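Local coordinates for protein glutathione S-transferase (Ceriporiopsis subvermispora, PDB 6J3E) that binds glutathione and, as a serine-type glutathione S-transferase, probably transfers it to electrophilic substrates, at residues 92-95 with 101-104; 113-118 with 197-202. All blocks are in the same frame, centred on the assembly; numbering follows the deposited sequence.

Interaction 1 of 2, residues 92-95 with 101-104; sequences YLDK and PVVI
In the linker between the thioredoxin-like and helical domains of the glutathione S-transferase fold, Val103 and Ile104 turn consecutive backbone N-H groups onto the carboxylate of Asp94, on helix 86-96. The grip is bidentate. Asp94 OD1 accepts from Val103 N at 3.0 Å, with a nearly straight N-H...O angle of 172°, while Asp94 OD2 receives Ile104 N at 2.8 Å along a more bent path of 151°. Each oxygen uses its syn lone pair, the one on the side of its companion oxygen, so the two bonds together fix the rotation of the carboxylate. Apolar branches pack against the same group: Val103 CG2 lies 3.5 Å from Asp94 OD1, and Val102 CG1, which extends anti to its own backbone N (chi1 168°), comes within 3.6 Å of Asp94 OD2. OD1 also forms a salt bridge with Lys34 of helix 22-34, whose NZ is hydrogen-bonded to Pro101 O as well; this lysine probably favours the ionised acid. Replacing Asp94 by alanine removes the carboxylate and is likely to leave both linker N-H groups without this acceptor and cost Lys34 its salt bridge here. Beyond the carboxylate, Val103 packs on Phe33 of helix 22-34 and Ile209 of helix 206-222, while Ile104 touches Tyr206 and, on helix 109-136, His112.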
loop_
_atom_site.group_PDB
_atom_site.type_symbol
_atom_site.label_atom_id
_atom_site.label_comp_id
_atom_site.label_asym_id
_atom_site.label_seq_id
_atom_site.Cartn_x
_atom_site.Cartn_y
_atom_site.Cartn_z
ATOM N N TYR A 92 11.618 3.529 16.881
ATOM C CA TYR A 92 12.440 3.965 17.996
ATOM C C TYR A 92 12.408 2.943 19.117
ATOM O O TYR A 92 13.444 2.625 19.707
ATOM C CB TYR A 92 11.962 5.316 18.499
ATOM C CG TYR A 92 12.573 5.651 19.825
ATOM C CD1 TYR A 92 13.810 6.293 19.896
ATOM C CD2 TYR A 92 11.925 5.309 21.017
ATOM C CE1 TYR A 92 14.380 6.599 21.111
ATOM C CE2 TYR A 92 12.489 5.605 22.237
ATOM C CZ TYR A 92 13.715 6.254 22.275
ATOM O OH TYR A 92 14.269 6.537 23.489
ATOM N N LEU A 93 11.225 2.434 19.446
ATOM C CA LEU A 93 11.140 1.438 20.507
ATOM C C LEU A 93 11.907 0.162 20.147
ATOM O O LEU A 93 12.568 -0.431 21.013
ATOM C CB LEU A 93 9.676 1.136 20.810
ATOM C CG LEU A 93 8.942 2.357 21.356
ATOM C CD1 LEU A 93 7.497 2.020 21.665
ATOM C CD2 LEU A 93 9.680 2.889 22.576
ATOM N N ASP A 94 11.826 -0.280 18.878
ATOM C CA ASP A 94 12.635 -1.411 18.409
ATOM C C ASP A 94 14.115 -1.158 18.674
ATOM O O ASP A 94 14.828 -2.021 19.189
ATOM C CB ASP A 94 12.436 -1.649 16.902
ATOM C CG ASP A 94 11.313 -2.635 16.568
ATOM O OD1 ASP A 94 10.603 -3.112 17.483
ATOM O OD2 ASP A 94 11.131 -2.915 15.348
ATOM N N LYS A 95 14.585 0.035 18.314
ATOM C CA LYS A 95 16.011 0.316 18.263
ATOM C C LYS A 95 16.568 0.695 19.631
ATOM O O LYS A 95 17.751 0.470 19.905
ATOM C CB LYS A 95 16.268 1.416 17.225
ATOM C CG LYS A 95 17.404 2.363 17.550
ATOM C CD LYS A 95 17.129 3.755 17.011
ATOM C CE LYS A 95 18.063 4.792 17.643
ATOM N NZ LYS A 95 17.585 6.187 17.397
ATOM N N PRO A 101 10.216 -7.596 22.350
ATOM C CA PRO A 101 9.760 -8.192 21.076
ATOM C C PRO A 101 9.776 -7.179 19.937
ATOM O O PRO A 101 9.146 -6.125 20.014
ATOM C CB PRO A 101 8.334 -8.660 21.396
ATOM C CG PRO A 101 8.298 -8.820 22.878
ATOM C CD PRO A 101 9.221 -7.770 23.426
ATOM N N VAL A 102 10.514 -7.508 18.874
ATOM C CA VAL A 102 10.610 -6.644 17.701
ATOM C C VAL A 102 9.267 -6.565 16.990
ATOM O O VAL A 102 8.579 -7.583 16.813
ATOM C CB VAL A 102 11.701 -7.172 16.757
ATOM C CG1 VAL A 102 11.620 -6.487 15.407
ATOM C CG2 VAL A 102 13.081 -6.970 17.377
ATOM N N VAL A 103 8.872 -5.353 16.576
ATOM C CA VAL A 103 7.649 -5.192 15.797
ATOM C C VAL A 103 7.907 -4.830 14.338
ATOM O O VAL A 103 7.030 -5.076 13.499
ATOM C CB VAL A 103 6.677 -4.176 16.433
ATOM C CG1 VAL A 103 6.263 -4.629 17.827
ATOM C CG2 VAL A 103 7.250 -2.778 16.440
ATOM N N ILE A 104 9.068 -4.286 13.992
ATOM C CA ILE A 104 9.369 -4.061 12.577
ATOM C C ILE A 104 10.700 -4.714 12.234
ATOM O O ILE A 104 11.714 -4.011 12.133
ATOM C CB ILE A 104 9.390 -2.562 12.224
ATOM C CG1 ILE A 104 8.048 -1.909 12.581
ATOM C CG2 ILE A 104 9.723 -2.353 10.735
ATOM C CD1 ILE A 104 7.929 -0.462 12.134
#

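Interaction 2 of 2, residues 113-118 with 197-202. With EDO (1,2-ethanediol), chain K.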
loop_
_atom_site.group_PDB
_atom_site.type_symbol
_atom_site.label_atom_id
_atom_site.label_comp_id
_atom_site.label_asym_id
_atom_site.label_seq_id
_atom_site.Cartn_x
_atom_site.Cartn_y
_atom_site.Cartn_z
ATOM N N ALA A 113 6.491 0.328 5.635
ATOM C CA ALA A 113 6.178 1.692 5.224
ATOM C C ALA A 113 5.226 1.691 4.044
ATOM O O ALA A 113 4.335 2.546 3.956
ATOM C CB ALA A 113 7.453 2.451 4.870
ATOM N N ALA A 114 5.400 0.731 3.128
ATOM C CA ALA A 114 4.455 0.598 2.030
ATOM C C ALA A 114 3.099 0.132 2.545
ATOM O O ALA A 114 2.054 0.596 2.080
ATOM C CB ALA A 114 4.999 -0.365 0.982
ATOM N N PHE A 115 3.090 -0.776 3.520
ATOM C CA PHE A 115 1.816 -1.214 4.063
ATOM C C PHE A 115 1.063 -0.040 4.665
ATOM O O PHE A 115 -0.150 0.097 4.469
ATOM C CB PHE A 115 2.034 -2.315 5.101
ATOM C CG PHE A 115 0.851 -2.534 6.004
ATOM C CD1 PHE A 115 -0.180 -3.388 5.629
ATOM C CD2 PHE A 115 0.754 -1.876 7.233
ATOM C CE1 PHE A 115 -1.275 -3.593 6.463
ATOM C CE2 PHE A 115 -0.347 -2.083 8.074
ATOM C CZ PHE A 115 -1.360 -2.933 7.681
ATOM N N ASN A 116 1.770 0.836 5.382
ATOM C CA ASN A 116 1.108 1.978 6.004
ATOM C C ASN A 116 0.322 2.779 4.971
ATOM O O ASN A 116 -0.862 3.083 5.167
ATOM C CB ASN A 116 2.133 2.874 6.711
ATOM C CG ASN A 116 1.465 4.023 7.448
ATOM O OD1 ASN A 116 0.807 3.804 8.461
ATOM N ND2 ASN A 116 1.599 5.245 6.921
ATOM N N PHE A 117 0.968 3.114 3.848
ATOM C CA PHE A 117 0.271 3.773 2.750
ATOM C C PHE A 117 -0.946 2.973 2.294
ATOM O O PHE A 117 -2.061 3.507 2.253
ATOM C CB PHE A 117 1.220 3.997 1.586
ATOM C CG PHE A 117 0.586 4.696 0.431
ATOM C CD1 PHE A 117 0.138 5.993 0.554
ATOM C CD2 PHE A 117 0.431 4.059 -0.780
ATOM C CE1 PHE A 117 -0.455 6.638 -0.512
ATOM C CE2 PHE A 117 -0.151 4.709 -1.857
ATOM C CZ PHE A 117 -0.589 5.998 -1.722
ATOM N N ALA A 118 -0.748 1.690 1.948
ATOM C CA ALA A 118 -1.850 0.862 1.458
ATOM C C ALA A 118 -3.008 0.874 2.438
ATOM O O ALA A 118 -4.178 1.008 2.049
ATOM C CB ALA A 118 -1.386 -0.576 1.225
ATOM N N LEU A 197 -3.734 -14.640 10.405
ATOM C CA LEU A 197 -4.201 -13.501 11.169
ATOM C C LEU A 197 -3.122 -12.452 11.359
ATOM O O LEU A 197 -3.448 -11.273 11.532
ATOM C CB LEU A 197 -4.730 -13.952 12.531
ATOM C CG LEU A 197 -6.150 -14.481 12.395
ATOM C CD1 LEU A 197 -6.345 -15.601 13.368
ATOM C CD2 LEU A 197 -7.144 -13.355 12.626
ATOM N N LEU A 198 -1.859 -12.847 11.316
ATOM C CA LEU A 198 -0.746 -11.929 11.401
ATOM C C LEU A 198 -0.011 -11.891 10.073
ATOM O O LEU A 198 0.111 -12.909 9.376
ATOM C CB LEU A 198 0.214 -12.348 12.503
ATOM C CG LEU A 198 -0.440 -12.642 13.848
ATOM C CD1 LEU A 198 0.655 -12.827 14.884
ATOM C CD2 LEU A 198 -1.413 -11.520 14.253
ATOM N N PHE A 199 0.516 -10.711 9.746
ATOM C CA PHE A 199 1.154 -10.525 8.445
ATOM C C PHE A 199 2.372 -11.427 8.250
ATOM O O PHE A 199 2.554 -11.989 7.162
ATOM C CB PHE A 199 1.525 -9.058 8.255
ATOM C CG PHE A 199 0.464 -8.296 7.562
ATOM C CD1 PHE A 199 -0.688 -7.919 8.248
ATOM C CD2 PHE A 199 0.574 -8.017 6.212
ATOM C CE1 PHE A 199 -1.703 -7.246 7.605
ATOM C CE2 PHE A 199 -0.438 -7.333 5.557
ATOM C CZ PHE A 199 -1.585 -6.952 6.255
ATOM N N LEU A 200 3.235 -11.556 9.275
ATOM C CA LEU A 200 4.419 -12.410 9.178
ATOM C C LEU A 200 4.126 -13.874 9.458
ATOM O O LEU A 200 5.071 -14.669 9.504
ATOM C CB LEU A 200 5.528 -11.958 10.136
ATOM C CG LEU A 200 5.887 -10.490 10.307
ATOM C CD1 LEU A 200 6.902 -10.348 11.441
ATOM C CD2 LEU A 200 6.426 -9.888 9.014
ATOM N N GLY A 201 2.862 -14.242 9.659
ATOM C CA GLY A 201 2.480 -15.616 9.927
ATOM C C GLY A 201 2.271 -15.911 11.399
ATOM O O GLY A 201 1.150 -15.858 11.911
ATOM N N ASP A 202 3.364 -16.217 12.091
ATOM C CA ASP A 202 3.321 -16.622 13.485
ATOM C C ASP A 202 3.748 -15.529 14.460
ATOM O O ASP A 202 3.381 -15.602 15.635
ATOM C CB ASP A 202 4.214 -17.857 13.682
ATOM C CG ASP A 202 5.549 -17.710 12.969
ATOM O OD1 ASP A 202 5.699 -16.714 12.214
ATOM O OD2 ASP A 202 6.437 -18.574 13.139
HETATM C C1 EDO K . 2.914 7.749 2.308
HETATM O O1 EDO K . 3.992 7.399 1.424
HETATM C C2 EDO K . 2.874 6.841 3.542
HETATM O O2 EDO K . 1.583 6.869 4.176
#
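Ala118 N donates to Ala114 O at 3.0 Å, part of the helical bonding that carries Phe115 to its meeting with Phe199 of the loop 197-202. The side chain of Phe115 leaves the helix with CG anti to the backbone N (chi1 162°), which carries its ring out to meet Phe199. Its CE1 reaches Phe199 CZ at 3.4 Å. With ring centroids 4.9 Å apart and planes inclined at 69°, the pair is a T-shaped (edge-to-face) stack in which Phe115 supplies the edge and Phe199 the face. This buried aromatic pair belongs to the all-helical C-terminal domain, joining helix 109-136 to the loop that precedes helix 206-222. Phe199 is the second residue of a type I beta turn, closed by Gly201 N to Leu198 O at 3.1 Å, and its own N-H is bound by Asp208. At the backbone angles of Gly201 a side chain would press on the carbonyl oxygen of Leu200. At the subunit boundary, Asn116 ND2 makes a weak bond to O2 of an ethanediol, probably from the crystallisation liquor; the ethanediol molecule is also hydrogen-bonded to Gln184 and Trp188 of the second subunit. Phe199 itself packs on Ala110 of that subunit.

In the fold
Along the chain the contacts come in series: interaction 1 closes between helix 86-96 and the linker before interaction 2 opens on helix 109-136, the next helix. Their centres are 15 Å apart and their nearest atoms about 6 Å, so they do not touch. Helix 206-222 borders both, packing on Val103 and Ile104 in the first and on Phe115 and Phe199 in the second. Interaction 1 fastens the interdomain linker, whereas interaction 2 lies inside the helical domain and reaches the second subunit. Both lie within about 10 Å of glutathione-binding residues: the side chains of Ile104 and Ser86 are about 9 Å apart, those of Phe115 and Lys26 about 8 Å.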